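Local atomic coordinates of L-threonine-O-3-phosphate decarboxylase (Porphyromonas gingivalis, PDB entry 3FKD), a protein that probably binds pyridoxal 5'-phosphate and may decarboxylate L-threonine O-3-phosphate. Residues K294-L297 with N301-I304; I320-Q323 with Q327-L330; V270-S275 with F280-K285; P138-G143 with S308-L313. One frame throughout, in Å; residues are numbered along the deposited sequence.

Overall arrangement
From the N terminus, residues 138-143 come first, in a loop beyond strand 132-136; their partner, 308-313, follows only after 164 intervening residues. Inside that long loop, contact 3 closes the hairpin of strands 270-272 and 279-284, and contact 1 then closes the short turn from helix 289-298 into strand 302-306. Contact 4 shuts the outer loop, so contacts 3 and 1 are nested within it. Contact 2 follows in series, where strand 317-321 passes into helix 325-339; no two contacts cross. Contacts 1, 2 and 3 all reach the same five-stranded sheet, whereas contact 4 ties the loop after strand 302-306 to one leaving the seven-stranded sheet.

Contact 1. Residues K294-L297 with N301-I304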
loop_
_atom_site.group_PDB
_atom_site.type_symbol
_atom_site.label_atom_id
_atom_site.label_comp_id
_atom_site.label_asym_id
_atom_site.label_seq_id
_atom_site.Cartn_x
_atom_site.Cartn_y
_atom_site.Cartn_z
ATOM N N LYS A 294 0.248 21.153 23.325
ATOM C CA LYS A 294 -0.962 20.914 24.090
ATOM C C LYS A 294 -1.781 22.206 24.327
ATOM O O LYS A 294 -3.015 22.202 24.293
ATOM C CB LYS A 294 -0.567 20.281 25.413
ATOM C CG LYS A 294 -1.710 20.031 26.332
ATOM C CD LYS A 294 -1.308 20.282 27.787
ATOM C CE LYS A 294 -2.214 19.532 28.742
ATOM N NZ LYS A 294 -1.816 18.100 28.781
ATOM N N TYR A 295 -1.071 23.301 24.562
ATOM C CA TYR A 295 -1.655 24.624 24.792
ATOM C C TYR A 295 -2.323 25.195 23.517
ATOM O O TYR A 295 -3.523 25.459 23.488
ATOM C CB TYR A 295 -0.519 25.535 25.239
ATOM C CG TYR A 295 -0.872 26.987 25.424
ATOM C CD1 TYR A 295 -1.350 27.448 26.653
ATOM C CD2 TYR A 295 -0.696 27.911 24.394
ATOM C CE1 TYR A 295 -1.665 28.774 26.855
ATOM C CE2 TYR A 295 -1.016 29.246 24.583
ATOM C CZ TYR A 295 -1.499 29.669 25.825
ATOM O OH TYR A 295 -1.829 30.985 26.050
HETATM N N MSE A 296 -1.515 25.380 22.478
HETATM C CA MSE A 296 -1.969 25.733 21.160
HETATM C C MSE A 296 -3.201 24.923 20.707
HETATM O O MSE A 296 -4.112 25.460 20.108
HETATM C CB MSE A 296 -0.810 25.560 20.182
HETATM C CG MSE A 296 0.404 26.388 20.536
HETATM SE SE MSE A 296 0.026 28.339 20.453
HETATM C CE MSE A 296 0.037 28.528 18.486
ATOM N N LEU A 297 -3.227 23.639 21.033
ATOM C CA LEU A 297 -4.358 22.797 20.677
ATOM C C LEU A 297 -5.561 23.058 21.579
ATOM O O LEU A 297 -6.631 23.436 21.110
ATOM C CB LEU A 297 -3.995 21.303 20.665
ATOM C CG LEU A 297 -5.157 20.465 20.109
ATOM C CD1 LEU A 297 -5.407 20.787 18.652
ATOM C CD2 LEU A 297 -4.964 19.008 20.299
ATOM N N ASN A 301 -6.857 25.966 19.575
ATOM C CA ASN A 301 -7.361 25.191 18.435
ATOM C C ASN A 301 -6.411 25.094 17.257
ATOM O O ASN A 301 -6.845 24.980 16.112
ATOM C CB ASN A 301 -8.634 25.827 17.915
ATOM C CG ASN A 301 -9.740 25.815 18.941
ATOM O OD1 ASN A 301 -10.199 24.727 19.365
ATOM N ND2 ASN A 301 -10.191 27.027 19.359
HETATM N N MSE A 302 -5.118 25.151 17.543
HETATM C CA MSE A 302 -4.098 25.100 16.520
HETATM C C MSE A 302 -3.203 23.901 16.716
HETATM O O MSE A 302 -2.672 23.684 17.808
HETATM C CB MSE A 302 -3.260 26.364 16.557
HETATM C CG MSE A 302 -3.927 27.528 15.883
HETATM SE SE MSE A 302 -3.046 29.234 16.254
HETATM C CE MSE A 302 -4.430 30.080 17.371
ATOM N N LEU A 303 -2.998 23.141 15.651
ATOM C CA LEU A 303 -2.090 22.015 15.742
ATOM C C LEU A 303 -0.679 22.327 15.249
ATOM O O LEU A 303 -0.495 22.943 14.224
ATOM C CB LEU A 303 -2.663 20.739 15.073
ATOM C CG LEU A 303 -1.885 19.456 15.431
ATOM C CD1 LEU A 303 -2.040 19.119 16.904
ATOM C CD2 LEU A 303 -2.316 18.249 14.605
ATOM N N ILE A 304 0.316 21.870 16.004
ATOM C CA ILE A 304 1.719 22.032 15.637
ATOM C C ILE A 304 2.392 20.667 15.708
ATOM O O ILE A 304 1.896 19.787 16.391
ATOM C CB ILE A 304 2.447 23.018 16.587
ATOM C CG1 ILE A 304 2.643 22.401 17.967
ATOM C CG2 ILE A 304 1.636 24.236 16.753
ATOM C CD1 ILE A 304 3.421 23.234 18.871
#
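Met-296 and Met-302, both selenomethionines, are brought together by their torsions. In each, CG stands anti to the carbonyl carbon; Met-296 then bends at chi2 (-64°) and chi3, while Met-302 runs extended through chi2 (168°) and bends only at its end. Two long side chains thus slant across one another, and the methyl CE of Met-296 rests 3.9 Å from SE of Met-302. Phe-331 and Ala-334 of helix 325-339 pack on Met-296, and Ala-334 also on Met-302, and both selenomethionines are buried.

The backbone supplies the polar part. N of Met-302 donates to O of Met-296 over 2.8 Å, almost straight, but approaches from above the carbonyl plane. A second bond, more bent, joins N of Asn-301 to O of Leu-297 at 3.0 Å. Asn-301 has a positive phi (62°), which lets the chain reverse just after the helix. On the flank, Leu-297 and Leu-303 lie alongside each other, pointing the same way, with their CD1 methyls 4.1 Å apart.

The arrangement is a helix C-terminal turn in which a residue with left-handed backbone angles leads helix 289-298 into strand 302-306 of the small C-terminal domain expected of this aminotransferase family.

Contact 2. Residues I320-Q323 with Q327-L330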
loop_
_atom_site.group_PDB
_atom_site.type_symbol
_atom_site.label_atom_id
_atom_site.label_comp_id
_atom_site.label_asym_id
_atom_site.label_seq_id
_atom_site.Cartn_x
_atom_site.Cartn_y
_atom_site.Cartn_z
ATOM N N ILE A 320 6.934 23.972 12.149
ATOM C CA ILE A 320 5.778 24.782 11.771
ATOM C C ILE A 320 5.681 25.043 10.251
ATOM O O ILE A 320 6.649 25.526 9.650
ATOM C CB ILE A 320 5.832 26.162 12.424
ATOM C CG1 ILE A 320 6.172 26.077 13.918
ATOM C CG2 ILE A 320 4.536 26.945 12.156
ATOM C CD1 ILE A 320 4.990 26.094 14.816
ATOM N N THR A 321 4.526 24.732 9.639
ATOM C CA THR A 321 4.251 25.118 8.259
ATOM C C THR A 321 3.389 26.371 8.146
ATOM O O THR A 321 2.274 26.418 8.659
ATOM C CB THR A 321 3.510 24.005 7.471
ATOM O OG1 THR A 321 4.166 22.763 7.696
ATOM C CG2 THR A 321 3.467 24.323 5.953
ATOM N N THR A 322 3.899 27.364 7.430
ATOM C CA THR A 322 3.140 28.569 7.081
ATOM C C THR A 322 1.732 28.279 6.535
ATOM O O THR A 322 1.575 27.653 5.506
ATOM C CB THR A 322 3.925 29.365 6.047
ATOM O OG1 THR A 322 5.233 29.617 6.564
ATOM C CG2 THR A 322 3.184 30.685 5.606
ATOM N N GLN A 323 0.731 28.752 7.257
ATOM C CA GLN A 323 -0.665 28.673 6.863
ATOM C C GLN A 323 -1.079 30.018 6.239
ATOM O O GLN A 323 -0.244 30.706 5.676
ATOM C CB GLN A 323 -1.512 28.278 8.070
ATOM C CG GLN A 323 -1.156 26.871 8.631
ATOM C CD GLN A 323 -1.120 25.764 7.511
ATOM O OE1 GLN A 323 -2.099 25.565 6.796
ATOM N NE2 GLN A 323 0.022 25.107 7.349
ATOM N N GLN A 327 -4.197 33.444 9.621
ATOM C CA GLN A 327 -4.008 32.354 10.588
ATOM C C GLN A 327 -2.650 32.501 11.232
ATOM O O GLN A 327 -2.480 32.185 12.391
ATOM C CB GLN A 327 -4.084 30.980 9.896
ATOM C CG GLN A 327 -5.478 30.305 9.898
ATOM C CD GLN A 327 -5.848 29.638 8.579
ATOM O OE1 GLN A 327 -5.018 29.436 7.688
ATOM N NE2 GLN A 327 -7.112 29.338 8.442
ATOM N N ASN A 328 -1.675 32.951 10.443
ATOM C CA ASN A 328 -0.312 33.127 10.912
ATOM C C ASN A 328 -0.315 34.224 11.963
ATOM O O ASN A 328 0.270 34.085 13.030
ATOM C CB ASN A 328 0.646 33.490 9.760
ATOM C CG ASN A 328 0.747 32.405 8.705
ATOM O OD1 ASN A 328 0.396 31.253 8.946
ATOM N ND2 ASN A 328 1.236 32.778 7.518
ATOM N N GLN A 329 -1.008 35.312 11.654
ATOM C CA GLN A 329 -1.084 36.437 12.570
ATOM C C GLN A 329 -1.640 35.925 13.905
ATOM O O GLN A 329 -1.056 36.116 14.974
ATOM C CB GLN A 329 -1.950 37.553 11.966
ATOM C CG GLN A 329 -1.886 38.902 12.701
ATOM C CD GLN A 329 -0.542 39.650 12.531
ATOM O OE1 GLN A 329 0.501 39.032 12.242
ATOM N NE2 GLN A 329 -0.567 40.990 12.715
ATOM N N LEU A 330 -2.749 35.215 13.820
ATOM C CA LEU A 330 -3.423 34.697 14.990
ATOM C C LEU A 330 -2.636 33.589 15.727
ATOM O O LEU A 330 -2.904 33.293 16.900
ATOM C CB LEU A 330 -4.777 34.189 14.553
ATOM C CG LEU A 330 -5.655 33.561 15.612
ATOM C CD1 LEU A 330 -5.595 34.387 16.890
ATOM C CD2 LEU A 330 -7.080 33.449 15.039
#
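NE2 of Gln-323, a residue that packs against Gln-327 and Asn-328, donates to O of Thr-321 over 2.9 Å. The chain bends at chi2 (-50°) to bring the amide back to the strand end, and NE2 sits well above the plane of that carbonyl. The curl leads the end of the side chain away from the helix while CB stays against it.

Across the contact, the amide of Asn-328 meets both backbone polar groups of Gln-323. OD1 accepts from N of Gln-323 at 3.0 Å, and ND2 donates to O of the same residue at 3.1 Å. Both bonds are bent and weak, yet because each end of the amide has a partner, together they would favour this of the two flipped amide orientations. Asn-328 is buried, so these bonds serve polar atoms shielded from solvent.

Packing and outside partners complete the junction. The methyl CG2 of Thr-322 lies 3.4 Å from ND2 of Asn-328, the two side chains crossing at about a right angle. The hydroxyl OG1 of Thr-322 instead shares a hydrogen bond with OG1 of Thr-257 on helix 250-266. CB of Gln-323 also touches OE1 of Gln-327 at 3.7 Å, an oxygen that accepts a hydrogen bond from N of Arg-324, just before helix 325-339.

This is a strand-to-helix junction in which an asparagine in the first turn of the helix holds the preceding loop, joining strand 317-321 to the C-terminal helix of the small domain.

Contact 3. Residues V270-S275 with F280-K285; sequences VEVHPS and FLLRLK
Val-272 sits at the apolar centre, one methyl against each of two neighbours. Its CG2 presses on CB of Leu-282 at 3.5 Å, while CG1 approaches CD1 of the Phe-280 ring obliquely at 3.9 Å. The Phe-280 side chain takes the tight chi1 position between N and the carbonyl carbon (52°), which leaves its ring beside Val-272. Farther along the same face Val-270 and Leu-284 run side by side, CG1 of the former 3.6 Å from CD2 of the latter. Helix 250-266 covers Val-272 and Phe-280, and helix 325-339 covers Val-270, Leu-282 and Leu-284.

Within the sheet, of which 270-272 is an outermost strand in this chain, the antiparallel strands are joined at the hydrogen-bonded pair Glu-271 and Arg-283. N of Arg-283 donates to O of Glu-271 at 2.7 Å, and N of Glu-271 returns a bond to O of Arg-283 at 2.9 Å, both nearly straight. Nearer the turn, N of His-273 reaches O of Leu-281 by a more bent bond.

On the other face Glu-271 and Arg-283 lie alongside each other, with their carboxylate and guanidinium planes almost perpendicular. OE1 of Glu-271 touches CD of Arg-283 at 3.8 Å but stays 4.7 Å from its NE, which is hydrogen-bonded to OH of Tyr-317. His-273 uses ND1 to donate to O of Pro-274, a bond that limits rotation of its ring.

The hairpin is therefore two-sided: one face, aliphatic and aromatic, is covered by two helices, while on the other the opposite charges of Glu-271 and Arg-283 probably attract one another at a distance, without forming a salt bridge.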
loop_
_atom_site.group_PDB
_atom_site.type_symbol
_atom_site.label_atom_id
_atom_site.label_comp_id
_atom_site.label_asym_id
_atom_site.label_seq_id
_atom_site.Cartn_x
_atom_site.Cartn_y
_atom_site.Cartn_z
ATOM N N VAL A 270 11.819 32.689 21.755
ATOM C CA VAL A 270 11.815 31.770 20.635
ATOM C C VAL A 270 12.737 32.179 19.503
ATOM O O VAL A 270 12.831 33.346 19.139
ATOM C CB VAL A 270 10.408 31.494 20.059
ATOM C CG1 VAL A 270 9.456 31.157 21.155
ATOM C CG2 VAL A 270 9.901 32.671 19.215
ATOM N N GLU A 271 13.371 31.171 18.928
ATOM C CA GLU A 271 14.317 31.328 17.851
ATOM C C GLU A 271 13.868 30.478 16.635
ATOM O O GLU A 271 13.595 29.286 16.778
ATOM C CB GLU A 271 15.679 30.872 18.375
ATOM C CG GLU A 271 16.684 30.476 17.311
ATOM C CD GLU A 271 18.077 30.209 17.894
ATOM O OE1 GLU A 271 18.251 29.211 18.656
ATOM O OE2 GLU A 271 18.999 31.001 17.570
ATOM N N VAL A 272 13.779 31.073 15.453
ATOM C CA VAL A 272 13.438 30.283 14.271
ATOM C C VAL A 272 14.648 29.904 13.419
ATOM O O VAL A 272 15.326 30.781 12.867
ATOM C CB VAL A 272 12.355 30.960 13.388
ATOM C CG1 VAL A 272 12.350 30.386 11.995
ATOM C CG2 VAL A 272 10.985 30.773 14.002
ATOM N N HIS A 273 14.912 28.601 13.309
ATOM C CA HIS A 273 16.006 28.109 12.464
ATOM C C HIS A 273 15.801 28.514 10.996
ATOM O O HIS A 273 14.733 28.261 10.432
ATOM C CB HIS A 273 16.147 26.593 12.591
ATOM C CG HIS A 273 17.375 26.049 11.924
ATOM N ND1 HIS A 273 17.532 26.028 10.554
ATOM C CD2 HIS A 273 18.512 25.517 12.439
ATOM C CE1 HIS A 273 18.711 25.508 10.254
ATOM N NE2 HIS A 273 19.325 25.189 11.380
ATOM N N PRO A 274 16.803 29.157 10.368
ATOM C CA PRO A 274 16.649 29.556 8.959
ATOM C C PRO A 274 16.137 28.441 8.059
ATOM O O PRO A 274 16.509 27.283 8.259
ATOM C CB PRO A 274 18.075 29.950 8.560
ATOM C CG PRO A 274 18.596 30.588 9.813
ATOM C CD PRO A 274 18.048 29.696 10.941
ATOM N N SER A 275 15.315 28.792 7.066
ATOM C CA SER A 275 14.740 27.770 6.211
ATOM C C SER A 275 14.696 28.128 4.742
ATOM O O SER A 275 14.393 29.235 4.408
ATOM C CB SER A 275 13.317 27.469 6.674
ATOM O OG SER A 275 12.804 26.369 5.945
ATOM N N PHE A 280 9.437 25.091 8.629
ATOM C CA PHE A 280 10.680 25.449 9.338
ATOM C C PHE A 280 10.660 24.954 10.791
ATOM O O PHE A 280 9.609 24.710 11.362
ATOM C CB PHE A 280 10.902 27.006 9.305
ATOM C CG PHE A 280 9.707 27.778 9.777
ATOM C CD1 PHE A 280 9.478 27.966 11.134
ATOM C CD2 PHE A 280 8.763 28.240 8.875
ATOM C CE1 PHE A 280 8.367 28.633 11.579
ATOM C CE2 PHE A 280 7.638 28.887 9.312
ATOM C CZ PHE A 280 7.450 29.107 10.681
ATOM N N LEU A 281 11.832 24.826 11.391
ATOM C CA LEU A 281 11.955 24.551 12.821
ATOM C C LEU A 281 11.920 25.877 13.675
ATOM O O LEU A 281 12.546 26.890 13.338
ATOM C CB LEU A 281 13.263 23.771 13.042
ATOM C CG LEU A 281 13.389 22.251 13.220
ATOM C CD1 LEU A 281 12.188 21.399 12.898
ATOM C CD2 LEU A 281 14.597 21.747 12.462
ATOM N N LEU A 282 11.158 25.886 14.760
ATOM C CA LEU A 282 11.432 26.870 15.785
ATOM C C LEU A 282 11.837 26.252 17.145
ATOM O O LEU A 282 11.356 25.178 17.550
ATOM C CB LEU A 282 10.321 27.922 15.897
ATOM C CG LEU A 282 9.099 27.854 16.809
ATOM C CD1 LEU A 282 9.417 27.415 18.265
ATOM C CD2 LEU A 282 8.459 29.247 16.790
ATOM N N ARG A 283 12.750 26.944 17.826
ATOM C CA ARG A 283 13.254 26.516 19.137
ATOM C C ARG A 283 12.687 27.366 20.258
ATOM O O ARG A 283 12.745 28.600 20.203
ATOM C CB ARG A 283 14.775 26.630 19.172
ATOM C CG ARG A 283 15.459 25.635 20.081
ATOM C CD ARG A 283 16.914 26.005 20.243
ATOM N NE ARG A 283 17.736 24.803 20.346
ATOM C CZ ARG A 283 18.332 24.399 21.458
ATOM N NH1 ARG A 283 19.049 23.284 21.468
ATOM N NH2 ARG A 283 18.200 25.118 22.566
ATOM N N LEU A 284 12.108 26.714 21.254
ATOM C CA LEU A 284 11.770 27.409 22.478
ATOM C C LEU A 284 13.025 27.567 23.326
ATOM O O LEU A 284 13.685 26.583 23.606
ATOM C CB LEU A 284 10.726 26.636 23.253
ATOM C CG LEU A 284 9.443 26.395 22.475
ATOM C CD1 LEU A 284 8.350 25.969 23.417
ATOM C CD2 LEU A 284 9.036 27.660 21.798
ATOM N N LYS A 285 13.370 28.806 23.694
ATOM C CA LYS A 285 14.418 29.074 24.695
ATOM C C LYS A 285 14.060 28.371 26.007
ATOM O O LYS A 285 14.874 27.663 26.579
ATOM C CB LYS A 285 14.589 30.576 24.911
ATOM C CG LYS A 285 15.101 30.962 26.307
ATOM C CD LYS A 285 14.531 32.335 26.809
ATOM C CE LYS A 285 15.140 33.547 26.100
ATOM N NZ LYS A 285 14.263 34.736 26.215
#

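Contact 4. Residues P138-G143 with S308-L313; sequences PNNPDG and SNFRGL
The chief interaction is a CH-pi contact between Pro-141 and Phe-310, whose side chains approach from opposite directions. CG of Pro-141 stands over the centre of the Phe-310 ring, 3.5 Å from the centroid and only 3° off the ring normal, so it is about equally near all six carbons. The peptide bond before Pro-141 is cis, and the proline ring projects toward Phe-310.

Apolar packing extends this on one flank, where CD1 of Leu-313 comes within 4.3 Å of CG of Pro-141. Phe-310 and Leu-313 are the ends of a type II turn. Leu-281 of strand 279-284 packs on both Pro-141 and Leu-313.

Polar character enters through Asn-140, whose amide plane lies almost perpendicular to the ring. Its OD1 sits obliquely 3.8 Å from CZ of Phe-310 and also accepts a weak hydrogen bond from NH1 of Arg-319.

Asn-140, Pro-141 and Gly-143 match the Asn-Pro-x-Gly motif of this fold, whose asparagine contacts the cofactor in relatives, so the contact probably joins the large domain to the small one. With no hydrogen bond across it, this buried meeting probably depends on shape and on the weakly polarised C-H of a proline over an aromatic face.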
loop_
_atom_site.group_PDB
_atom_site.type_symbol
_atom_site.label_atom_id
_atom_site.label_comp_id
_atom_site.label_asym_id
_atom_site.label_seq_id
_atom_site.Cartn_x
_atom_site.Cartn_y
_atom_site.Cartn_z
ATOM N N PRO A 138 14.090 20.422 -0.748
ATOM C CA PRO A 138 14.484 20.944 0.574
ATOM C C PRO A 138 14.116 19.950 1.657
ATOM O O PRO A 138 13.130 19.244 1.511
ATOM C CB PRO A 138 13.622 22.208 0.727
ATOM C CG PRO A 138 12.487 21.987 -0.119
ATOM C CD PRO A 138 13.012 21.235 -1.321
ATOM N N ASN A 139 14.895 19.911 2.727
ATOM C CA ASN A 139 14.775 18.892 3.767
ATOM C C ASN A 139 13.632 19.093 4.764
ATOM O O ASN A 139 13.358 20.190 5.170
ATOM C CB ASN A 139 16.106 18.786 4.517
ATOM C CG ASN A 139 16.158 17.599 5.452
ATOM O OD1 ASN A 139 15.926 16.453 5.050
ATOM N ND2 ASN A 139 16.473 17.861 6.705
ATOM N N ASN A 140 12.973 18.003 5.129
ATOM C CA ASN A 140 12.038 17.900 6.252
ATOM C C ASN A 140 12.869 17.443 7.463
ATOM O O ASN A 140 13.466 16.401 7.403
ATOM C CB ASN A 140 11.003 16.818 5.855
ATOM C CG ASN A 140 10.101 16.365 6.994
ATOM O OD1 ASN A 140 9.821 17.100 7.937
ATOM N ND2 ASN A 140 9.604 15.141 6.879
ATOM N N PRO A 141 12.894 18.211 8.576
ATOM C CA PRO A 141 12.052 19.342 8.979
ATOM C C PRO A 141 12.747 20.692 8.823
ATOM O O PRO A 141 12.110 21.712 9.011
ATOM C CB PRO A 141 11.865 19.065 10.480
ATOM C CG PRO A 141 13.038 18.146 10.887
ATOM C CD PRO A 141 13.872 17.945 9.651
ATOM N N ASP A 142 14.038 20.652 8.504
ATOM C CA ASP A 142 14.992 21.770 8.455
ATOM C C ASP A 142 14.712 22.839 7.431
ATOM O O ASP A 142 15.002 24.012 7.640
ATOM C CB ASP A 142 16.329 21.199 7.985
ATOM C CG ASP A 142 17.267 21.067 9.070
ATOM O OD1 ASP A 142 16.911 21.598 10.136
ATOM O OD2 ASP A 142 18.324 20.434 8.889
ATOM N N GLY A 143 14.279 22.375 6.261
ATOM C CA GLY A 143 14.191 23.209 5.079
ATOM C C GLY A 143 15.557 23.410 4.463
ATOM O O GLY A 143 15.737 24.312 3.653
ATOM N N SER A 308 10.389 16.808 18.674
ATOM C CA SER A 308 11.273 16.090 19.610
ATOM C C SER A 308 11.752 14.719 19.099
ATOM O O SER A 308 12.872 14.318 19.380
ATOM C CB SER A 308 10.596 15.903 20.977
ATOM N N ASN A 309 10.919 14.022 18.323
ATOM C CA ASN A 309 11.262 12.662 17.913
ATOM C C ASN A 309 12.138 12.572 16.667
ATOM O O ASN A 309 12.328 11.493 16.125
ATOM C CB ASN A 309 10.016 11.767 17.786
ATOM C CG ASN A 309 9.116 12.131 16.584
ATOM O OD1 ASN A 309 9.223 13.213 15.969
ATOM N ND2 ASN A 309 8.214 11.217 16.254
ATOM N N PHE A 310 12.638 13.710 16.198
ATOM C CA PHE A 310 13.596 13.719 15.108
ATOM C C PHE A 310 14.990 13.483 15.685
ATOM O O PHE A 310 15.383 14.100 16.672
ATOM C CB PHE A 310 13.566 15.066 14.349
ATOM C CG PHE A 310 12.552 15.128 13.218
ATOM C CD1 PHE A 310 12.817 14.532 11.989
ATOM C CD2 PHE A 310 11.342 15.795 13.378
ATOM C CE1 PHE A 310 11.910 14.611 10.952
ATOM C CE2 PHE A 310 10.413 15.816 12.335
ATOM C CZ PHE A 310 10.711 15.239 11.131
ATOM N N ARG A 311 15.731 12.577 15.069
ATOM C CA ARG A 311 17.117 12.396 15.409
ATOM C C ARG A 311 17.870 13.715 15.341
ATOM O O ARG A 311 17.885 14.397 14.301
ATOM C CB ARG A 311 17.752 11.390 14.481
ATOM C CG ARG A 311 18.408 10.257 15.236
ATOM C CD ARG A 311 19.650 9.760 14.499
ATOM N NE ARG A 311 19.988 8.348 14.723
ATOM C CZ ARG A 311 19.241 7.454 15.371
ATOM N NH1 ARG A 311 18.072 7.791 15.913
ATOM N NH2 ARG A 311 19.671 6.192 15.466
ATOM N N GLY A 312 18.483 14.098 16.456
ATOM C CA GLY A 312 19.238 15.342 16.465
ATOM C C GLY A 312 18.514 16.584 16.948
ATOM O O GLY A 312 19.083 17.692 16.910
ATOM N N LEU A 313 17.274 16.415 17.411
ATOM C CA LEU A 313 16.526 17.495 18.045
ATOM C C LEU A 313 16.027 17.037 19.404
ATOM O O LEU A 313 15.744 15.865 19.584
ATOM C CB LEU A 313 15.337 17.936 17.173
ATOM C CG LEU A 313 15.614 18.127 15.685
ATOM C CD1 LEU A 313 14.350 18.554 14.973
ATOM C CD2 LEU A 313 16.765 19.133 15.478
#